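Putative peptidyl-arginine deiminase (Chlorobium tepidum, PDB 1XKN) probably hydrolyses the guanidinium group of arginine-like substrates, as an agmatine or protein-arginine deiminase of the Porphyromonas-type family. Local coordinates at residues E34-P37 against A38-E42; R305-Q308 against A309-I312; P245-E248 against N249-L252; D311-Q314 against Q315-K319. All blocks are in the same frame, centred on the assembly; numbering follows the deposited sequence.

Overall arrangement
All four contacts lie on or at the ends of helices, and each helix is the crossover of a beta-alpha-beta unit. Contact 1 opens helix 36-50, between strands 15-21 and 52-57; contact 3 lies on helix 243-253, between strands 229-233 and 265-269. Contacts 2 and 4 follow one another on helix 305-316, share D311 and I312, and have centres about 10 Å apart. I312 of that helix packs on strand 265-269, the strand that helix 243-253 leads into. The centres of contacts 2 and 3 are about 21 Å apart, those of contacts 1 and 3 about 34 Å. None of the four includes the sodium ligands N117, W118 and N134.

Contact 1: residues E34-P37 against A38-E42; sequences EPVP and AVFAE
V36 and F40 sit one turn apart at the start of helix 36-50, the crossover helix of a beta-alpha-beta unit between strands 15-21 and 52-57, and their side chains run side by side in the same direction. The phenylalanine begins with CB, which lies 3.6 Å from P37 O. With CG anti to its own carbonyl carbon (chi1 -82°), the ring is carried back along the preceding turn. CD1 then comes within 3.4 Å of V36 O, which lies in the ring plane at its edge. Next along that edge, CE1 meets V36 CG1 at 3.6 Å, an apolar contact made by one methyl branch of the valine. Beyond the two segments the ring packs on P23, L330 and V340, while V36 leans on W29, so this side of the turn is buried.

V36 O is also the main acceptor of the turn. F40 N donates to it at 3.2 Å, and V39 N adds a weak bond. On another side of the helix P37 and A41 both touch L69 of helix 60-73, and their backbones are joined by A41 N to P37 O at 3.0 Å. V39 turns its CG2 branch, the one beside its backbone N, back over the first turn, where this methyl lies 3.4 Å from P35 O.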
loop_
_atom_site.group_PDB
_atom_site.type_symbol
_atom_site.label_atom_id
_atom_site.label_comp_id
_atom_site.label_asym_id
_atom_site.label_seq_id
_atom_site.Cartn_x
_atom_site.Cartn_y
_atom_site.Cartn_z
ATOM N N GLU A 34 -14.117 -6.369 -16.958
ATOM C CA GLU A 34 -15.403 -6.745 -16.372
ATOM C C GLU A 34 -15.404 -7.304 -14.946
ATOM O O GLU A 34 -16.246 -6.922 -14.134
ATOM C CB GLU A 34 -16.140 -7.706 -17.302
ATOM C CG GLU A 34 -16.768 -7.004 -18.495
ATOM C CD GLU A 34 -17.557 -7.947 -19.372
ATOM O OE1 GLU A 34 -18.336 -8.754 -18.821
ATOM O OE2 GLU A 34 -17.408 -7.874 -20.610
ATOM N N PRO A 35 -14.475 -8.218 -14.621
ATOM C CA PRO A 35 -14.427 -8.791 -13.270
ATOM C C PRO A 35 -13.883 -7.856 -12.186
ATOM O O PRO A 35 -14.148 -8.051 -11.001
ATOM C CB PRO A 35 -13.520 -10.014 -13.438
ATOM C CG PRO A 35 -13.636 -10.349 -14.896
ATOM C CD PRO A 35 -13.627 -8.994 -15.542
ATOM N N VAL A 36 -13.132 -6.841 -12.597
ATOM C CA VAL A 36 -12.497 -5.917 -11.656
ATOM C C VAL A 36 -13.398 -5.177 -10.664
ATOM O O VAL A 36 -13.128 -5.179 -9.462
ATOM C CB VAL A 36 -11.618 -4.901 -12.420
ATOM C CG1 VAL A 36 -10.891 -3.990 -11.442
ATOM C CG2 VAL A 36 -10.614 -5.655 -13.283
ATOM N N PRO A 37 -14.469 -4.524 -11.145
ATOM C CA PRO A 37 -15.360 -3.802 -10.229
ATOM C C PRO A 37 -15.866 -4.661 -9.068
ATOM O O PRO A 37 -15.948 -4.193 -7.932
ATOM C CB PRO A 37 -16.490 -3.326 -11.146
ATOM C CG PRO A 37 -16.458 -4.325 -12.280
ATOM C CD PRO A 37 -14.986 -4.472 -12.521
ATOM N N ALA A 38 -16.194 -5.918 -9.351
ATOM C CA ALA A 38 -16.688 -6.816 -8.310
ATOM C C ALA A 38 -15.631 -7.057 -7.235
ATOM O O ALA A 38 -15.962 -7.209 -6.058
ATOM C CB ALA A 38 -17.131 -8.145 -8.920
ATOM N N VAL A 39 -14.362 -7.091 -7.631
ATOM C CA VAL A 39 -13.290 -7.310 -6.665
ATOM C C VAL A 39 -13.207 -6.111 -5.726
ATOM O O VAL A 39 -13.018 -6.269 -4.518
ATOM C CB VAL A 39 -11.925 -7.519 -7.358
ATOM C CG1 VAL A 39 -10.855 -7.845 -6.317
ATOM C CG2 VAL A 39 -12.025 -8.647 -8.369
ATOM N N PHE A 40 -13.353 -4.911 -6.278
ATOM C CA PHE A 40 -13.318 -3.721 -5.444
ATOM C C PHE A 40 -14.514 -3.695 -4.497
ATOM O O PHE A 40 -14.403 -3.225 -3.364
ATOM C CB PHE A 40 -13.283 -2.453 -6.303
ATOM C CG PHE A 40 -11.907 -2.099 -6.792
ATOM C CD1 PHE A 40 -11.328 -2.784 -7.854
ATOM C CD2 PHE A 40 -11.176 -1.095 -6.166
ATOM C CE1 PHE A 40 -10.034 -2.474 -8.285
ATOM C CE2 PHE A 40 -9.884 -0.778 -6.589
ATOM C CZ PHE A 40 -9.315 -1.469 -7.650
ATOM N N ALA A 41 -15.651 -4.207 -4.959
ATOM C CA ALA A 41 -16.847 -4.256 -4.123
ATOM C C ALA A 41 -16.595 -5.204 -2.954
ATOM O O ALA A 41 -16.979 -4.918 -1.821
ATOM C CB ALA A 41 -18.045 -4.729 -4.936
ATOM N N GLU A 42 -15.939 -6.329 -3.231
ATOM C CA GLU A 42 -15.632 -7.300 -2.187
ATOM C C GLU A 42 -14.678 -6.672 -1.176
ATOM O O GLU A 42 -14.850 -6.821 0.033
ATOM C CB GLU A 42 -14.999 -8.556 -2.792
ATOM C CG GLU A 42 -14.674 -9.633 -1.764
ATOM C CD GLU A 42 -14.168 -10.917 -2.392
ATOM O OE1 GLU A 42 -13.887 -11.874 -1.641
ATOM O OE2 GLU A 42 -14.051 -10.970 -3.636
#

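Contact 2: residues R305-Q308 against A309-I312; sequences RDQQ and AIDI
Q307 and D311 make the one side-chain to side-chain hydrogen bond between residues 305-308 and 309-312 of helix 305-316. The glutamine starts with CG anti to its backbone N (chi1 -165°) and bends at chi2, which swings the amide down the helix to the next turn. NE2 donates to D311 OD1 at 2.9 Å with an N-H...O angle of 155°. The bond lies in the amide plane of Q307 but reaches the oxygen from above the carboxylate plane, the two planes being 51° apart. An amide donor thus grips a carboxylate that has Q307 O, another acceptor, 3.3 Å from its OD1.

Backbone bonds of the i to i+4 kind bind the two turns: A309 N to R305 O, I310 N to D306 O, D311 N to Q307 O and I312 N to Q308 O.

Aliphatic branches lie against carbonyl oxygens of the preceding turn: CG1 of I310 is 3.3 Å from D306 O, and CG1 of I312 is 3.2 Å from Q308 O. In both isoleucines this branch stands beside the backbone N.

The polar ends of R305 and D306 have partners outside the two segments. D306 OD1 bonds to Y286 OH and Y301 N, and OD2 to C303 N, while R305 NH1 bonds to M271 O. As the crossover from strand 295-300 to strand 321-326, the helix rests A309 on Y286 and I312 on V267 and L269 of strand 265-269.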
loop_
_atom_site.group_PDB
_atom_site.type_symbol
_atom_site.label_atom_id
_atom_site.label_comp_id
_atom_site.label_asym_id
_atom_site.label_seq_id
_atom_site.Cartn_x
_atom_site.Cartn_y
_atom_site.Cartn_z
ATOM N N ARG A 305 -1.058 -22.569 -1.762
ATOM C CA ARG A 305 -0.236 -21.702 -0.934
ATOM C C ARG A 305 -1.051 -20.571 -0.312
ATOM O O ARG A 305 -0.576 -19.902 0.605
ATOM C CB ARG A 305 0.926 -21.131 -1.749
ATOM C CG ARG A 305 1.850 -22.202 -2.304
ATOM C CD ARG A 305 3.057 -21.595 -2.979
ATOM N NE ARG A 305 3.920 -22.620 -3.558
ATOM C CZ ARG A 305 5.056 -22.357 -4.193
ATOM N NH1 ARG A 305 5.464 -21.102 -4.327
ATOM N NH2 ARG A 305 5.782 -23.347 -4.693
ATOM N N ASP A 306 -2.279 -20.362 -0.794
ATOM C CA ASP A 306 -3.127 -19.293 -0.254
ATOM C C ASP A 306 -3.361 -19.462 1.245
ATOM O O ASP A 306 -3.145 -18.535 2.024
ATOM C CB ASP A 306 -4.508 -19.248 -0.935
ATOM C CG ASP A 306 -4.441 -18.947 -2.426
ATOM O OD1 ASP A 306 -3.460 -18.330 -2.893
ATOM O OD2 ASP A 306 -5.407 -19.318 -3.128
ATOM N N GLN A 307 -3.812 -20.647 1.647
ATOM C CA GLN A 307 -4.088 -20.902 3.056
ATOM C C GLN A 307 -2.826 -20.807 3.906
ATOM O O GLN A 307 -2.885 -20.403 5.066
ATOM C CB GLN A 307 -4.738 -22.276 3.235
ATOM C CG GLN A 307 -5.388 -22.473 4.598
ATOM C CD GLN A 307 -6.448 -21.424 4.887
ATOM O OE1 GLN A 307 -7.381 -21.235 4.102
ATOM N NE2 GLN A 307 -6.315 -20.741 6.020
ATOM N N GLN A 308 -1.685 -21.176 3.331
ATOM C CA GLN A 308 -0.418 -21.112 4.052
ATOM C C GLN A 308 -0.063 -19.666 4.377
ATOM O O GLN A 308 0.361 -19.360 5.495
ATOM C CB GLN A 308 0.697 -21.763 3.229
ATOM C CG GLN A 308 0.559 -23.276 3.126
ATOM C CD GLN A 308 1.720 -23.942 2.410
ATOM O OE1 GLN A 308 1.863 -25.166 2.448
ATOM N NE2 GLN A 308 2.552 -23.146 1.752
ATOM N N ALA A 309 -0.242 -18.778 3.402
ATOM C CA ALA A 309 0.052 -17.362 3.607
ATOM C C ALA A 309 -0.906 -16.770 4.636
ATOM O O ALA A 309 -0.504 -15.999 5.505
ATOM C CB ALA A 309 -0.058 -16.606 2.288
ATOM N N ILE A 310 -2.177 -17.136 4.536
ATOM C CA ILE A 310 -3.176 -16.639 5.474
ATOM C C ILE A 310 -2.855 -17.072 6.909
ATOM O O ILE A 310 -2.922 -16.259 7.831
ATOM C CB ILE A 310 -4.589 -17.125 5.081
ATOM C CG1 ILE A 310 -5.019 -16.416 3.793
ATOM C CG2 ILE A 310 -5.583 -16.841 6.207
ATOM C CD1 ILE A 310 -6.321 -16.914 3.220
ATOM N N ASP A 311 -2.500 -18.340 7.098
ATOM C CA ASP A 311 -2.182 -18.832 8.434
ATOM C C ASP A 311 -0.978 -18.115 9.032
ATOM O O ASP A 311 -0.971 -17.787 10.219
ATOM C CB ASP A 311 -1.930 -20.345 8.411
ATOM C CG ASP A 311 -3.193 -21.147 8.144
ATOM O OD1 ASP A 311 -4.282 -20.539 8.093
ATOM O OD2 ASP A 311 -3.099 -22.387 7.987
ATOM N N ILE A 312 0.043 -17.880 8.216
ATOM C CA ILE A 312 1.233 -17.188 8.692
ATOM C C ILE A 312 0.878 -15.760 9.099
ATOM O O ILE A 312 1.287 -15.295 10.160
ATOM C CB ILE A 312 2.332 -17.175 7.611
ATOM C CG1 ILE A 312 2.854 -18.603 7.412
ATOM C CG2 ILE A 312 3.471 -16.243 8.017
ATOM C CD1 ILE A 312 3.811 -18.767 6.260
#

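Contact 3: residues P245-E248 against N249-L252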
loop_
_atom_site.group_PDB
_atom_site.type_symbol
_atom_site.label_atom_id
_atom_site.label_comp_id
_atom_site.label_asym_id
_atom_site.label_seq_id
_atom_site.Cartn_x
_atom_site.Cartn_y
_atom_site.Cartn_z
ATOM N N PRO A 245 16.382 -13.372 -6.413
ATOM C CA PRO A 245 16.070 -12.063 -5.827
ATOM C C PRO A 245 15.553 -12.141 -4.392
ATOM O O PRO A 245 15.973 -11.372 -3.527
ATOM C CB PRO A 245 15.018 -11.498 -6.778
ATOM C CG PRO A 245 15.350 -12.145 -8.078
ATOM C CD PRO A 245 15.645 -13.559 -7.675
ATOM N N LEU A 246 14.633 -13.064 -4.142
ATOM C CA LEU A 246 14.074 -13.202 -2.805
ATOM C C LEU A 246 15.100 -13.761 -1.822
ATOM O O LEU A 246 15.105 -13.388 -0.651
ATOM C CB LEU A 246 12.820 -14.080 -2.842
ATOM C CG LEU A 246 11.652 -13.471 -3.624
ATOM C CD1 LEU A 246 10.513 -14.476 -3.712
ATOM C CD2 LEU A 246 11.187 -12.188 -2.945
ATOM N N ARG A 247 15.976 -14.642 -2.300
ATOM C CA ARG A 247 17.004 -15.222 -1.447
ATOM C C ARG A 247 17.992 -14.155 -0.996
ATOM O O ARG A 247 18.363 -14.089 0.181
ATOM C CB ARG A 247 17.746 -16.332 -2.197
ATOM C CG ARG A 247 17.054 -17.680 -2.139
ATOM C CD ARG A 247 17.175 -18.252 -0.740
ATOM N NE ARG A 247 18.581 -18.414 -0.374
ATOM C CZ ARG A 247 19.029 -18.495 0.875
ATOM N NH1 ARG A 247 18.182 -18.427 1.894
ATOM N NH2 ARG A 247 20.326 -18.642 1.104
ATOM N N GLU A 248 18.414 -13.317 -1.935
ATOM C CA GLU A 248 19.363 -12.254 -1.631
ATOM C C GLU A 248 18.774 -11.292 -0.609
ATOM O O GLU A 248 19.461 -10.860 0.312
ATOM C CB GLU A 248 19.734 -11.496 -2.907
ATOM C CG GLU A 248 20.316 -12.380 -4.001
ATOM C CD GLU A 248 20.625 -11.611 -5.273
ATOM O OE1 GLU A 248 19.761 -10.823 -5.717
ATOM O OE2 GLU A 248 21.722 -11.808 -5.837
ATOM N N ASN A 249 17.498 -10.959 -0.766
ATOM C CA ASN A 249 16.872 -10.039 0.170
ATOM C C ASN A 249 16.610 -10.658 1.533
ATOM O O ASN A 249 16.667 -9.966 2.550
ATOM C CB ASN A 249 15.589 -9.467 -0.427
ATOM C CG ASN A 249 15.874 -8.435 -1.494
ATOM O OD1 ASN A 249 16.699 -7.546 -1.295
ATOM N ND2 ASN A 249 15.196 -8.542 -2.633
ATOM N N TYR A 250 16.333 -11.959 1.562
ATOM C CA TYR A 250 16.100 -12.640 2.829
ATOM C C TYR A 250 17.405 -12.642 3.618
ATOM O O TYR A 250 17.426 -12.306 4.802
ATOM C CB TYR A 250 15.640 -14.086 2.606
ATOM C CG TYR A 250 15.646 -14.907 3.877
ATOM C CD1 TYR A 250 14.678 -14.711 4.866
ATOM C CD2 TYR A 250 16.658 -15.835 4.123
ATOM C CE1 TYR A 250 14.726 -15.416 6.070
ATOM C CE2 TYR A 250 16.714 -16.540 5.323
ATOM C CZ TYR A 250 15.749 -16.326 6.291
ATOM O OH TYR A 250 15.819 -17.004 7.489
ATOM N N GLU A 251 18.497 -13.022 2.958
ATOM C CA GLU A 251 19.791 -13.052 3.625
ATOM C C GLU A 251 20.193 -11.649 4.070
ATOM O O GLU A 251 20.785 -11.475 5.134
ATOM C CB GLU A 251 20.856 -13.650 2.703
ATOM C CG GLU A 251 20.697 -15.152 2.462
ATOM C CD GLU A 251 20.631 -15.952 3.754
ATOM O OE1 GLU A 251 21.375 -15.625 4.704
ATOM O OE2 GLU A 251 19.846 -16.925 3.820
ATOM N N LEU A 252 19.859 -10.647 3.262
ATOM C CA LEU A 252 20.182 -9.269 3.615
ATOM C C LEU A 252 19.421 -8.883 4.882
ATOM O O LEU A 252 19.993 -8.314 5.814
ATOM C CB LEU A 252 19.809 -8.320 2.473
ATOM C CG LEU A 252 20.088 -6.829 2.691
ATOM C CD1 LEU A 252 21.564 -6.605 3.004
ATOM C CD2 LEU A 252 19.689 -6.057 1.447
#
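R247 and E251 lie side by side and point the same way on helix 243-253, the crossover helix between strands 229-233 and 265-269 of a beta-alpha-beta unit. The arginine bends at both chi2 and chi3, which brings its guanidinium forward along the next turn. There its face lies against E251 CG, and the guanidinium and carboxylate planes stand 58° apart. NH1 and E251 OE2 form a salt bridge at 3.0 Å; the hydrogen bond within it is weak, its N-H...O angle being 124°. NH2 is nearly as near to the same oxygen, at 3.2 Å, so the pairing rests more on charge than on a straight bond.

Y250 runs alongside R247 too, its ring turned 38° from the guanidinium, and CD2 meets NH1 at 3.7 Å. CG of the tyrosine is anti to the backbone N, which carries the ring down the helix. Its hydroxyl bonds to both K268 NZ and K254 NZ, two lysine ammonium groups whose charge would probably polarise it.

On another side, N249 is buried against L205, M221 and I232. G206 N is bonded to its OD1, and D207 O takes a weak bond from its ND2, so the amide ties the helix to the residues that follow strand 201-205. That placement also leaves ND2 3.1 Å from P245 O, at an angle too poor for a hydrogen bond, while N249 N donates to this same carbonyl at 3.2 Å.

Contact 4: residues D311-Q314 against Q315-K319; sequences DILQ and QCFPK
L313 O accepts from F317 N at 3.0 Å in the last turn of helix 305-316, and the same oxygen lies near the plane of the F317 ring, at its edge, 3.3 Å from CD1. The ring's CE1 comes within 4.3 Å of L313 CD2, and the two side chains pack on strand 295-300 through V298 and V296. Two residues earlier, Q315 N is shared: D311 O accepts it at 3.1 Å and I312 O takes a weaker, more bent bond. I312 O also receives C316 N, so this carbonyl serves two backbone donors.

The side-chain amide of Q314 is satisfied beyond the turn. Its chain, with CG anti to the backbone N and bent at chi2 (61°), brings NE2 within 2.9 Å of F317 O, but the angle is too poor for a hydrogen bond; NE2 donates to R320 O. OE1 accepts from V322 N, so both ends of this amide hold the chain where strand 321-326 begins, at R320 and V322.

The ring nitrogen of P318 lies 3.2 Å from Q314 O and has no hydrogen to give; P318 CA offers a CA-H...O contact to it at 3.5 Å. The proline directly follows F317, the first residue to leave helical angles, as in a helix C-terminus with proline at the C' position, here ending the helix of a beta-alpha-beta crossover and turning its chain into strand 321-326.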
loop_
_atom_site.group_PDB
_atom_site.type_symbol
_atom_site.label_atom_id
_atom_site.label_comp_id
_atom_site.label_asym_id
_atom_site.label_seq_id
_atom_site.Cartn_x
_atom_site.Cartn_y
_atom_site.Cartn_z
ATOM N N ASP A 311 -2.500 -18.340 7.098
ATOM C CA ASP A 311 -2.182 -18.832 8.434
ATOM C C ASP A 311 -0.978 -18.115 9.032
ATOM O O ASP A 311 -0.971 -17.787 10.219
ATOM C CB ASP A 311 -1.930 -20.345 8.411
ATOM C CG ASP A 311 -3.193 -21.147 8.144
ATOM O OD1 ASP A 311 -4.282 -20.539 8.093
ATOM O OD2 ASP A 311 -3.099 -22.387 7.987
ATOM N N ILE A 312 0.043 -17.880 8.216
ATOM C CA ILE A 312 1.233 -17.188 8.692
ATOM C C ILE A 312 0.878 -15.760 9.099
ATOM O O ILE A 312 1.287 -15.295 10.160
ATOM C CB ILE A 312 2.332 -17.175 7.611
ATOM C CG1 ILE A 312 2.854 -18.603 7.412
ATOM C CG2 ILE A 312 3.471 -16.243 8.017
ATOM C CD1 ILE A 312 3.811 -18.767 6.260
ATOM N N LEU A 313 0.102 -15.072 8.270
ATOM C CA LEU A 313 -0.289 -13.709 8.600
ATOM C C LEU A 313 -1.228 -13.681 9.808
ATOM O O LEU A 313 -1.237 -12.717 10.574
ATOM C CB LEU A 313 -0.925 -13.027 7.383
ATOM C CG LEU A 313 0.118 -12.694 6.304
ATOM C CD1 LEU A 313 -0.555 -12.246 5.012
ATOM C CD2 LEU A 313 1.046 -11.604 6.830
ATOM N N GLN A 314 -2.009 -14.742 9.991
ATOM C CA GLN A 314 -2.910 -14.801 11.137
ATOM C C GLN A 314 -2.066 -14.891 12.410
ATOM O O GLN A 314 -2.450 -14.380 13.465
ATOM C CB GLN A 314 -3.849 -16.008 11.029
ATOM C CG GLN A 314 -4.834 -16.106 12.184
ATOM C CD GLN A 314 -5.759 -14.908 12.271
ATOM O OE1 GLN A 314 -6.784 -14.843 11.584
ATOM N NE2 GLN A 314 -5.393 -13.942 13.105
ATOM N N GLN A 315 -0.912 -15.546 12.301
ATOM C CA GLN A 315 0.010 -15.680 13.429
ATOM C C GLN A 315 0.619 -14.312 13.749
ATOM O O GLN A 315 0.822 -13.968 14.916
ATOM C CB GLN A 315 1.115 -16.681 13.082
ATOM C CG GLN A 315 0.624 -18.120 12.966
ATOM C CD GLN A 315 1.541 -18.992 12.124
ATOM O OE1 GLN A 315 2.707 -18.661 11.903
ATOM N NE2 GLN A 315 1.017 -20.119 11.656
ATOM N N CYS A 316 0.899 -13.531 12.707
ATOM C CA CYS A 316 1.477 -12.200 12.880
ATOM C C CYS A 316 0.482 -11.187 13.449
ATOM O O CYS A 316 0.879 -10.226 14.109
ATOM C CB CYS A 316 2.016 -11.678 11.545
ATOM S SG CYS A 316 3.426 -12.604 10.880
ATOM N N PHE A 317 -0.803 -11.399 13.178
ATOM C CA PHE A 317 -1.855 -10.502 13.659
ATOM C C PHE A 317 -2.942 -11.326 14.343
ATOM O O PHE A 317 -4.054 -11.447 13.836
ATOM C CB PHE A 317 -2.460 -9.727 12.482
ATOM C CG PHE A 317 -1.458 -8.912 11.718
ATOM C CD1 PHE A 317 -0.882 -9.402 10.549
ATOM C CD2 PHE A 317 -1.068 -7.662 12.186
ATOM C CE1 PHE A 317 0.067 -8.655 9.855
ATOM C CE2 PHE A 317 -0.121 -6.908 11.501
ATOM C CZ PHE A 317 0.449 -7.406 10.334
ATOM N N PRO A 318 -2.636 -11.884 15.522
ATOM C CA PRO A 318 -3.587 -12.709 16.274
ATOM C C PRO A 318 -4.862 -12.014 16.748
ATOM O O PRO A 318 -5.862 -12.675 17.034
ATOM C CB PRO A 318 -2.741 -13.228 17.433
ATOM C CG PRO A 318 -1.810 -12.094 17.696
ATOM C CD PRO A 318 -1.403 -11.655 16.299
ATOM N N LYS A 319 -4.828 -10.688 16.825
ATOM C CA LYS A 319 -5.983 -9.920 17.278
ATOM C C LYS A 319 -6.925 -9.519 16.143
ATOM O O LYS A 319 -7.971 -8.915 16.380
ATOM C CB LYS A 319 -5.501 -8.672 18.031
ATOM C CG LYS A 319 -4.800 -8.986 19.352
ATOM C CD LYS A 319 -4.115 -7.766 19.966
ATOM C CE LYS A 319 -2.863 -7.376 19.189
ATOM N NZ LYS A 319 -2.063 -6.313 19.872
#